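Local coordinates for protein putative Chlorite dismutase TA0507 (Thermoplasma acidophilum, PDB 3DTZ) that is of unknown function but probably binds heme and may act as an oxidoreductase, at residues 137-142 with 201-206; 143-148 with 220-225; 164-169 with 214-219. One frame throughout, in Å; residues are numbered along the deposited sequence.

Interaction 1. Residues 137-142 with 201-206; sequences LRYFVA and PDIAAW
In the antiparallel sheet of a chlorite dismutase-like fold, strand 139-147 meets the start of helix 203-213 through Tyr139 and Ile203. CG1 of Ile203 stands over the centre of the Tyr139 ring, 3.9 Å from its centroid and 10° off the normal, a CH-pi contact, while CD1 of the same isoleucine reaches CE1 of Tyr139 at 3.6 Å. The opposite face of the ring carries CG of Arg138, and at the edge, near the ring plane, lies Pro201 O, 3.4 Å from Tyr139 CE2. The ring is thus held from three directions. CG1 of Ile203 is anti to the carbonyl carbon (chi1 -65°) and CD1 extends on from it, which lays both along the ring, crossing the tyrosine at about a right angle. Further along the strand, CG2 of Val141 comes within 3.7 Å of Trp206 NE1, whose hydrogen bond goes to Gly188 O of the second subunit. The helix start is fixed by Asp202 at the N-cap: its OD1 accepts from Ala205 N at 3.1 Å, met from above the carboxylate plane. Capped in this way, the first turn of helix 203-213 packs against the sheet of the alpha+beta chlorite dismutase fold, at the second-subunit interface.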
loop_
_atom_site.group_PDB
_atom_site.type_symbol
_atom_site.label_atom_id
_atom_site.label_comp_id
_atom_site.label_asym_id
_atom_site.label_seq_id
_atom_site.Cartn_x
_atom_site.Cartn_y
_atom_site.Cartn_z
ATOM N N LEU D 137 -25.249 15.314 -15.891
ATOM C CA LEU D 137 -25.066 14.417 -17.033
ATOM C C LEU D 137 -24.963 12.970 -16.531
ATOM O O LEU D 137 -24.848 12.734 -15.324
ATOM C CB LEU D 137 -23.831 14.823 -17.850
ATOM C CG LEU D 137 -23.862 16.267 -18.359
ATOM C CD1 LEU D 137 -22.759 16.474 -19.370
ATOM C CD2 LEU D 137 -25.238 16.634 -18.991
ATOM N N ARG D 138 -25.023 12.016 -17.457
ATOM C CA ARG D 138 -25.205 10.621 -17.103
ATOM C C ARG D 138 -23.972 10.023 -16.400
ATOM O O ARG D 138 -24.114 9.094 -15.611
ATOM C CB ARG D 138 -25.517 9.800 -18.358
ATOM C CG ARG D 138 -25.441 8.267 -18.161
ATOM C CD ARG D 138 -25.852 7.512 -19.424
ATOM N NE ARG D 138 -27.308 7.562 -19.550
ATOM C CZ ARG D 138 -28.121 6.507 -19.646
ATOM N NH1 ARG D 138 -27.659 5.257 -19.700
ATOM N NH2 ARG D 138 -29.427 6.719 -19.741
ATOM N N TYR D 139 -22.788 10.548 -16.701
ATOM C CA TYR D 139 -21.542 10.032 -16.119
ATOM C C TYR D 139 -20.736 11.120 -15.408
ATOM O O TYR D 139 -20.901 12.316 -15.676
ATOM C CB TYR D 139 -20.640 9.389 -17.186
ATOM C CG TYR D 139 -21.325 8.322 -17.972
ATOM C CD1 TYR D 139 -21.476 7.037 -17.446
ATOM C CD2 TYR D 139 -21.845 8.601 -19.234
ATOM C CE1 TYR D 139 -22.143 6.030 -18.185
ATOM C CE2 TYR D 139 -22.478 7.627 -19.981
ATOM C CZ TYR D 139 -22.634 6.353 -19.455
ATOM O OH TYR D 139 -23.285 5.407 -20.213
ATOM N N PHE D 140 -19.852 10.674 -14.527
ATOM C CA PHE D 140 -19.043 11.561 -13.691
ATOM C C PHE D 140 -17.648 10.948 -13.619
ATOM O O PHE D 140 -17.515 9.721 -13.449
ATOM C CB PHE D 140 -19.659 11.578 -12.299
ATOM C CG PHE D 140 -18.962 12.466 -11.297
ATOM C CD1 PHE D 140 -18.898 13.851 -11.471
ATOM C CD2 PHE D 140 -18.418 11.920 -10.160
ATOM C CE1 PHE D 140 -18.261 14.685 -10.526
ATOM C CE2 PHE D 140 -17.812 12.753 -9.200
ATOM C CZ PHE D 140 -17.744 14.125 -9.384
ATOM N N VAL D 141 -16.628 11.791 -13.731
ATOM C CA VAL D 141 -15.240 11.342 -13.579
ATOM C C VAL D 141 -14.618 12.269 -12.563
ATOM O O VAL D 141 -14.769 13.474 -12.667
ATOM C CB VAL D 141 -14.435 11.456 -14.895
ATOM C CG1 VAL D 141 -12.925 11.203 -14.680
ATOM C CG2 VAL D 141 -15.011 10.510 -15.961
ATOM N N ALA D 142 -13.903 11.704 -11.595
ATOM C CA ALA D 142 -13.183 12.518 -10.629
ATOM C C ALA D 142 -11.807 11.902 -10.424
ATOM O O ALA D 142 -11.677 10.681 -10.324
ATOM C CB ALA D 142 -13.929 12.558 -9.298
ATOM N N PRO D 201 -21.183 13.008 -21.104
ATOM C CA PRO D 201 -22.250 12.187 -21.715
ATOM C C PRO D 201 -21.842 10.792 -22.220
ATOM O O PRO D 201 -22.720 9.961 -22.433
ATOM C CB PRO D 201 -22.727 13.047 -22.884
ATOM C CG PRO D 201 -21.507 13.896 -23.276
ATOM C CD PRO D 201 -20.711 14.094 -21.992
ATOM N N ASP D 202 -20.559 10.563 -22.481
ATOM C CA ASP D 202 -20.118 9.373 -23.251
ATOM C C ASP D 202 -18.736 8.962 -22.798
ATOM O O ASP D 202 -17.772 9.725 -22.938
ATOM C CB ASP D 202 -20.142 9.703 -24.773
ATOM C CG ASP D 202 -19.787 8.513 -25.686
ATOM O OD1 ASP D 202 -18.958 7.627 -25.367
ATOM O OD2 ASP D 202 -20.317 8.502 -26.814
ATOM N N ILE D 203 -18.646 7.763 -22.221
ATOM C CA ILE D 203 -17.394 7.273 -21.630
ATOM C C ILE D 203 -16.298 7.227 -22.702
ATOM O O ILE D 203 -15.225 7.810 -22.511
ATOM C CB ILE D 203 -17.573 5.875 -20.954
ATOM C CG1 ILE D 203 -18.524 5.965 -19.745
ATOM C CG2 ILE D 203 -16.235 5.331 -20.449
ATOM C CD1 ILE D 203 -19.008 4.591 -19.254
ATOM N N ALA D 204 -16.583 6.558 -23.821
ATOM C CA ALA D 204 -15.576 6.364 -24.886
ATOM C C ALA D 204 -15.082 7.694 -25.471
ATOM O O ALA D 204 -13.878 7.882 -25.671
ATOM C CB ALA D 204 -16.132 5.445 -26.000
ATOM N N ALA D 205 -16.014 8.617 -25.710
ATOM C CA ALA D 205 -15.684 9.951 -26.225
ATOM C C ALA D 205 -14.761 10.706 -25.265
ATOM O O ALA D 205 -13.781 11.317 -25.690
ATOM C CB ALA D 205 -16.954 10.747 -26.484
ATOM N N TRP D 206 -15.062 10.639 -23.967
ATOM C CA TRP D 206 -14.230 11.274 -22.957
ATOM C C TRP D 206 -12.824 10.663 -22.976
ATOM O O TRP D 206 -11.834 11.391 -22.911
ATOM C CB TRP D 206 -14.856 11.146 -21.571
ATOM C CG TRP D 206 -13.868 11.327 -20.446
ATOM C CD1 TRP D 206 -13.397 10.346 -19.599
ATOM C CD2 TRP D 206 -13.220 12.540 -20.042
ATOM N NE1 TRP D 206 -12.504 10.877 -18.705
ATOM C CE2 TRP D 206 -12.364 12.216 -18.953
ATOM C CE3 TRP D 206 -13.267 13.857 -20.494
ATOM C CZ2 TRP D 206 -11.566 13.167 -18.312
ATOM C CZ3 TRP D 206 -12.483 14.813 -19.847
ATOM C CH2 TRP D 206 -11.645 14.460 -18.764
#

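Interaction 2. Residues 143-148 with 220-225; sequences YPMSKT and KWIIKE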
loop_
_atom_site.group_PDB
_atom_site.type_symbol
_atom_site.label_atom_id
_atom_site.label_comp_id
_atom_site.label_asym_id
_atom_site.label_seq_id
_atom_site.Cartn_x
_atom_site.Cartn_y
_atom_site.Cartn_z
ATOM N N TYR D 143 -10.780 12.727 -10.362
ATOM C CA TYR D 143 -9.529 12.191 -9.834
ATOM C C TYR D 143 -8.641 13.267 -9.249
ATOM O O TYR D 143 -8.696 14.425 -9.705
ATOM C CB TYR D 143 -8.767 11.406 -10.902
ATOM C CG TYR D 143 -8.608 12.135 -12.194
ATOM C CD1 TYR D 143 -9.616 12.070 -13.156
ATOM C CD2 TYR D 143 -7.439 12.854 -12.488
ATOM C CE1 TYR D 143 -9.494 12.708 -14.359
ATOM C CE2 TYR D 143 -7.312 13.521 -13.722
ATOM C CZ TYR D 143 -8.360 13.425 -14.640
ATOM O OH TYR D 143 -8.316 14.048 -15.873
ATOM N N PRO D 144 -7.789 12.865 -8.284
ATOM C CA PRO D 144 -6.750 13.769 -7.822
ATOM C C PRO D 144 -5.683 13.941 -8.883
ATOM O O PRO D 144 -5.491 13.053 -9.720
ATOM C CB PRO D 144 -6.156 13.073 -6.585
ATOM C CG PRO D 144 -6.772 11.750 -6.459
ATOM C CD PRO D 144 -7.724 11.539 -7.635
HETATM N N MSE D 145 -4.986 15.074 -8.845
HETATM C CA MSE D 145 -3.885 15.329 -9.762
HETATM C C MSE D 145 -2.909 16.302 -9.070
HETATM O O MSE D 145 -3.316 17.153 -8.262
HETATM C CB MSE D 145 -4.408 15.904 -11.087
HETATM C CG MSE D 145 -3.318 16.078 -12.096
HETATM SE SE MSE D 145 -2.629 17.908 -12.077
HETATM C CE MSE D 145 -4.116 18.600 -13.065
ATOM N N SER D 146 -1.629 16.148 -9.364
ATOM C CA SER D 146 -0.613 17.062 -8.836
ATOM C C SER D 146 0.382 17.355 -9.955
ATOM O O SER D 146 0.397 16.675 -11.004
ATOM C CB SER D 146 0.095 16.467 -7.614
ATOM O OG SER D 146 -0.781 16.305 -6.511
ATOM N N LYS D 147 1.210 18.368 -9.742
ATOM C CA LYS D 147 2.271 18.686 -10.708
ATOM C C LYS D 147 3.632 18.636 -10.035
ATOM O O LYS D 147 3.713 18.768 -8.805
ATOM C CB LYS D 147 1.977 20.040 -11.356
ATOM C CG LYS D 147 0.766 19.951 -12.248
ATOM C CD LYS D 147 0.348 21.254 -12.877
ATOM C CE LYS D 147 -0.883 21.016 -13.733
ATOM N NZ LYS D 147 -0.971 21.984 -14.869
ATOM N N THR D 148 4.697 18.390 -10.815
ATOM C CA THR D 148 6.043 18.317 -10.248
ATOM C C THR D 148 6.472 19.696 -9.727
ATOM O O THR D 148 6.002 20.720 -10.229
ATOM C CB THR D 148 7.073 17.710 -11.264
ATOM O OG1 THR D 148 7.054 18.455 -12.476
ATOM C CG2 THR D 148 6.693 16.285 -11.605
ATOM N N LYS D 220 4.032 16.754 -19.298
ATOM C CA LYS D 220 5.396 16.526 -18.832
ATOM C C LYS D 220 5.526 16.787 -17.328
ATOM O O LYS D 220 6.397 16.214 -16.676
ATOM C CB LYS D 220 6.398 17.394 -19.605
ATOM C CG LYS D 220 6.578 16.986 -21.070
ATOM C CD LYS D 220 7.720 17.733 -21.733
ATOM C CE LYS D 220 7.322 19.129 -22.178
ATOM N NZ LYS D 220 8.508 19.803 -22.826
ATOM N N TRP D 221 4.647 17.637 -16.794
ATOM C CA TRP D 221 4.705 18.013 -15.387
ATOM C C TRP D 221 3.583 17.409 -14.536
ATOM O O TRP D 221 3.552 17.635 -13.323
ATOM C CB TRP D 221 4.695 19.535 -15.228
ATOM C CG TRP D 221 5.902 20.229 -15.803
ATOM C CD1 TRP D 221 7.084 20.494 -15.175
ATOM C CD2 TRP D 221 6.015 20.763 -17.123
ATOM N NE1 TRP D 221 7.947 21.161 -16.038
ATOM C CE2 TRP D 221 7.304 21.344 -17.235
ATOM C CE3 TRP D 221 5.151 20.811 -18.224
ATOM C CZ2 TRP D 221 7.752 21.941 -18.412
ATOM C CZ3 TRP D 221 5.589 21.415 -19.383
ATOM C CH2 TRP D 221 6.878 21.977 -19.471
ATOM N N ILE D 222 2.677 16.662 -15.162
ATOM C CA ILE D 222 1.486 16.142 -14.469
ATOM C C ILE D 222 1.771 14.767 -13.862
ATOM O O ILE D 222 2.344 13.873 -14.534
ATOM C CB ILE D 222 0.261 16.104 -15.411
ATOM C CG1 ILE D 222 -0.158 17.536 -15.740
ATOM C CG2 ILE D 222 -0.897 15.268 -14.791
ATOM C CD1 ILE D 222 -1.240 17.673 -16.819
ATOM N N ILE D 223 1.418 14.609 -12.586
ATOM C CA ILE D 223 1.570 13.324 -11.893
ATOM C C ILE D 223 0.331 12.926 -11.044
ATOM O O ILE D 223 -0.614 13.711 -10.879
ATOM C CB ILE D 223 2.862 13.294 -10.996
ATOM C CG1 ILE D 223 2.853 14.418 -9.960
ATOM C CG2 ILE D 223 4.163 13.357 -11.860
ATOM C CD1 ILE D 223 4.004 14.372 -8.978
ATOM N N LYS D 224 0.380 11.696 -10.513
ATOM C CA LYS D 224 -0.502 11.182 -9.441
ATOM C C LYS D 224 -2.036 11.278 -9.670
ATOM O O LYS D 224 -2.827 11.571 -8.737
ATOM C CB LYS D 224 -0.051 11.731 -8.065
ATOM C CG LYS D 224 1.360 11.242 -7.718
ATOM C CD LYS D 224 1.719 11.374 -6.246
ATOM C CE LYS D 224 2.604 12.584 -5.988
ATOM N NZ LYS D 224 1.818 13.848 -6.001
ATOM N N GLU D 225 -2.439 10.966 -10.900
ATOM C CA GLU D 225 -3.863 10.900 -11.276
ATOM C C GLU D 225 -4.437 9.500 -10.968
ATOM O O GLU D 225 -4.877 8.784 -11.887
ATOM C CB GLU D 225 -4.090 11.245 -12.759
ATOM C CG GLU D 225 -3.669 12.663 -13.227
ATOM C CD GLU D 225 -3.529 12.740 -14.751
ATOM O OE1 GLU D 225 -2.855 11.847 -15.304
ATOM O OE2 GLU D 225 -4.088 13.672 -15.396
HETATM O O HOH W 1 -2.133 13.777 -6.829
#
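Around the Tyr143 ring, Glu225 lies alongside, its carboxylate plane turned 81° from the ring and its OE2 3.6 Å from Tyr143 CE2. The Trp221 indole carries Lys220 CB over one face and meets Thr148 OG1 at its edge, 3.4 Å from Trp221 CD1. Between these two aromatic ends runs a short antiparallel ladder. Ser146 and Ile223 form the hydrogen-bonded pair, Ser146 N giving to Ile223 O at 3.0 Å and Ile223 N to Ser146 O at 2.8 Å; Lys147 and Ile222 form the next, non-hydrogen-bonded pair. Thr148 N then donates to Trp221 O at 2.9 Å. Beyond the ladder the chain turns at Lys224 with positive phi (54°), and Glu225 CA meets Pro144 O in a nearly straight CH...O contact of 3.1 Å. A water bridges Lys224 O and Ser146 OG, which is also bonded to Glu193. Met145, a selenomethionine, swings CG away from its own backbone N (chi1 -175°) and against Glu225 CG at 3.6 Å. Replacing Glu225 by alanine would probably cost Arg219 the salt bridge it makes with Glu225 OE1 and open a gap beside Tyr143 and Met145. Strand 194-200 flanks strand 139-147 at Tyr143 and Met145, while Ile162 and Met163 of helix 156-172 touch Trp221 and Lys147.

Interaction 3. Residues 164-169 with 214-219; sequences HEHIKM and REARAR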
loop_
_atom_site.group_PDB
_atom_site.type_symbol
_atom_site.label_atom_id
_atom_site.label_comp_id
_atom_site.label_asym_id
_atom_site.label_seq_id
_atom_site.Cartn_x
_atom_site.Cartn_y
_atom_site.Cartn_z
ATOM N N HIS D 164 -2.176 27.316 -22.161
ATOM C CA HIS D 164 -2.992 27.764 -23.292
ATOM C C HIS D 164 -3.063 26.693 -24.376
ATOM O O HIS D 164 -4.134 26.448 -24.937
ATOM C CB HIS D 164 -2.472 29.084 -23.870
ATOM C CG HIS D 164 -3.183 29.519 -25.115
ATOM N ND1 HIS D 164 -2.795 29.116 -26.377
ATOM C CD2 HIS D 164 -4.257 30.325 -25.293
ATOM C CE1 HIS D 164 -3.598 29.656 -27.278
ATOM N NE2 HIS D 164 -4.493 30.395 -26.646
ATOM N N GLU D 165 -1.925 26.050 -24.645
ATOM C CA GLU D 165 -1.830 24.986 -25.645
ATOM C C GLU D 165 -2.781 23.850 -25.308
ATOM O O GLU D 165 -3.447 23.307 -26.193
ATOM C CB GLU D 165 -0.404 24.434 -25.728
ATOM C CG GLU D 165 -0.201 23.450 -26.904
ATOM C CD GLU D 165 0.907 22.418 -26.685
ATOM O OE1 GLU D 165 1.037 21.879 -25.567
ATOM O OE2 GLU D 165 1.650 22.130 -27.654
ATOM N N HIS D 166 -2.833 23.500 -24.019
ATOM C CA HIS D 166 -3.683 22.412 -23.515
ATOM C C HIS D 166 -5.157 22.751 -23.670
ATOM O O HIS D 166 -5.938 21.937 -24.176
ATOM C CB HIS D 166 -3.349 22.138 -22.053
ATOM C CG HIS D 166 -4.348 21.267 -21.354
ATOM N ND1 HIS D 166 -4.195 19.903 -21.242
ATOM C CD2 HIS D 166 -5.516 21.569 -20.736
ATOM C CE1 HIS D 166 -5.223 19.400 -20.581
ATOM N NE2 HIS D 166 -6.044 20.389 -20.270
ATOM N N ILE D 167 -5.517 23.960 -23.236
ATOM C CA ILE D 167 -6.895 24.469 -23.271
ATOM C C ILE D 167 -7.406 24.544 -24.714
ATOM O O ILE D 167 -8.496 24.049 -25.014
ATOM C CB ILE D 167 -7.008 25.858 -22.542
ATOM C CG1 ILE D 167 -6.672 25.716 -21.056
ATOM C CG2 ILE D 167 -8.406 26.464 -22.683
ATOM C CD1 ILE D 167 -6.178 27.001 -20.394
ATOM N N LYS D 168 -6.601 25.146 -25.595
ATOM C CA LYS D 168 -6.859 25.205 -27.032
ATOM C C LYS D 168 -7.080 23.807 -27.626
ATOM O O LYS D 168 -8.019 23.593 -28.400
ATOM C CB LYS D 168 -5.677 25.913 -27.718
ATOM C CG LYS D 168 -5.755 26.076 -29.216
ATOM C CD LYS D 168 -4.596 26.969 -29.695
ATOM C CE LYS D 168 -4.804 27.495 -31.119
ATOM N NZ LYS D 168 -4.923 26.383 -32.104
HETATM N N MSE D 169 -6.211 22.867 -27.252
HETATM C CA MSE D 169 -6.288 21.487 -27.730
HETATM C C MSE D 169 -7.577 20.770 -27.286
HETATM O O MSE D 169 -8.204 20.074 -28.086
HETATM C CB MSE D 169 -5.055 20.699 -27.297
HETATM C CG MSE D 169 -4.921 19.374 -27.996
HETATM SE SE MSE D 169 -3.349 18.359 -27.537
HETATM C CE MSE D 169 -1.939 19.610 -28.049
ATOM N N ARG D 214 -2.981 13.761 -24.196
ATOM C CA ARG D 214 -1.645 13.238 -23.870
ATOM C C ARG D 214 -0.583 13.903 -24.751
ATOM O O ARG D 214 0.620 13.826 -24.462
ATOM C CB ARG D 214 -1.557 11.701 -24.034
ATOM C CG ARG D 214 -2.335 10.874 -22.993
ATOM C CD ARG D 214 -1.796 11.125 -21.606
ATOM N NE ARG D 214 -2.093 10.095 -20.597
ATOM C CZ ARG D 214 -3.073 10.146 -19.686
ATOM N NH1 ARG D 214 -3.934 11.159 -19.652
ATOM N NH2 ARG D 214 -3.211 9.151 -18.796
ATOM N N GLU D 215 -1.047 14.544 -25.828
ATOM C CA GLU D 215 -0.161 15.167 -26.815
ATOM C C GLU D 215 0.260 16.588 -26.412
ATOM O O GLU D 215 1.137 17.183 -27.061
ATOM C CB GLU D 215 -0.800 15.137 -28.223
ATOM C CG GLU D 215 -0.973 13.695 -28.771
ATOM C CD GLU D 215 -1.677 13.615 -30.125
ATOM O OE1 GLU D 215 -1.619 14.582 -30.915
ATOM O OE2 GLU D 215 -2.292 12.560 -30.401
ATOM N N ALA D 216 -0.351 17.111 -25.341
ATOM C CA ALA D 216 -0.008 18.430 -24.790
ATOM C C ALA D 216 1.267 18.408 -23.931
ATOM O O ALA D 216 1.473 17.484 -23.138
ATOM C CB ALA D 216 -1.171 18.978 -23.988
ATOM N N ARG D 217 2.111 19.433 -24.094
ATOM C CA ARG D 217 3.328 19.606 -23.302
ATOM C C ARG D 217 3.057 19.599 -21.783
ATOM O O ARG D 217 3.916 19.166 -20.995
ATOM C CB ARG D 217 4.039 20.929 -23.665
ATOM C CG ARG D 217 4.549 21.049 -25.091
ATOM C CD ARG D 217 5.445 22.307 -25.233
ATOM N NE ARG D 217 4.659 23.536 -25.400
ATOM C CZ ARG D 217 4.995 24.738 -24.929
ATOM N NH1 ARG D 217 6.109 24.907 -24.227
ATOM N NH2 ARG D 217 4.206 25.785 -25.155
ATOM N N ALA D 218 1.877 20.088 -21.394
ATOM C CA ALA D 218 1.434 20.111 -19.978
ATOM C C ALA D 218 1.646 18.764 -19.279
ATOM O O ALA D 218 2.010 18.720 -18.103
ATOM C CB ALA D 218 -0.031 20.546 -19.879
ATOM N N ARG D 219 1.466 17.668 -20.023
ATOM C CA ARG D 219 1.643 16.301 -19.489
ATOM C C ARG D 219 3.010 16.035 -18.839
ATOM O O ARG D 219 3.124 15.188 -17.939
ATOM C CB ARG D 219 1.408 15.271 -20.586
ATOM C CG ARG D 219 -0.013 15.283 -21.148
ATOM C CD ARG D 219 -1.082 15.050 -20.076
ATOM N NE ARG D 219 -0.860 13.847 -19.264
ATOM C CZ ARG D 219 -1.636 13.470 -18.237
ATOM N NH1 ARG D 219 -2.715 14.180 -17.893
ATOM N NH2 ARG D 219 -1.352 12.359 -17.556
HETATM O O HOH W 2 0.622 21.797 -22.987
HETATM O O HOH W 3 2.512 19.483 -27.601
#
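Glu165 on helix 156-172 grips the loop 214-219 through its carboxylate, OE1 directly and both oxygens through water. With CG anti to the backbone N (chi1 -172°) and the chain extended beyond it, the carboxylate reaches across to the backbone, where OE1 receives Arg217 N on its syn lone pair at 3.1 Å. Arg217 crosses this glutamate at about a right angle, the carboxylate and guanidinium planes 77° apart; Arg217 NE is 4.0 Å from Glu165 OE1, a long salt bridge, and Arg217 NH2 makes a salt bridge with Glu161 of the same helix. One water donates to OE1 of Glu165 and accepts from Ala218 N at 2.7 Å; another donates to Glu165 OE2 and to Glu215 O. Selenomethionine Met169, one turn further on, keeps its chain straight as far as SE and then bends (chi3 -59°), folding CE over Ala216, 4.2 Å from its CB. Ala216 CB lies at the edge of the His166 ring, 4.2 Å from ND1. Glu165 thus ties the loop to the helix mainly through main-chain polar groups, directly and through water, and the Arg217 charge, paired with Glu161 and only at long range with Glu165, is likely to favour the ionised form of both.

In the fold
Chemistry follows place in the three contacts. All are partly buried, interaction 1 the most so (four of seven touching residues buried, two of seven in interaction 3), and it is chiefly apolar across its segments. Interaction 2 continues along the same strand, 139-147, but joins it to its partner by backbone bonds. Interaction 3, nested in the loop closed by interaction 2 and peripheral, centred about 22 Å from the chain's centre, relies on a carboxylate, waters and a long ion pair. Interactions 1 and 2 touch by packing of Trp206 on Tyr143; interactions 2 and 3 by charge, Glu225 OE1 meeting Arg219 NH2 at 2.8 Å. Interactions 1 and 3 reach the second subunit more extensively than interaction 2.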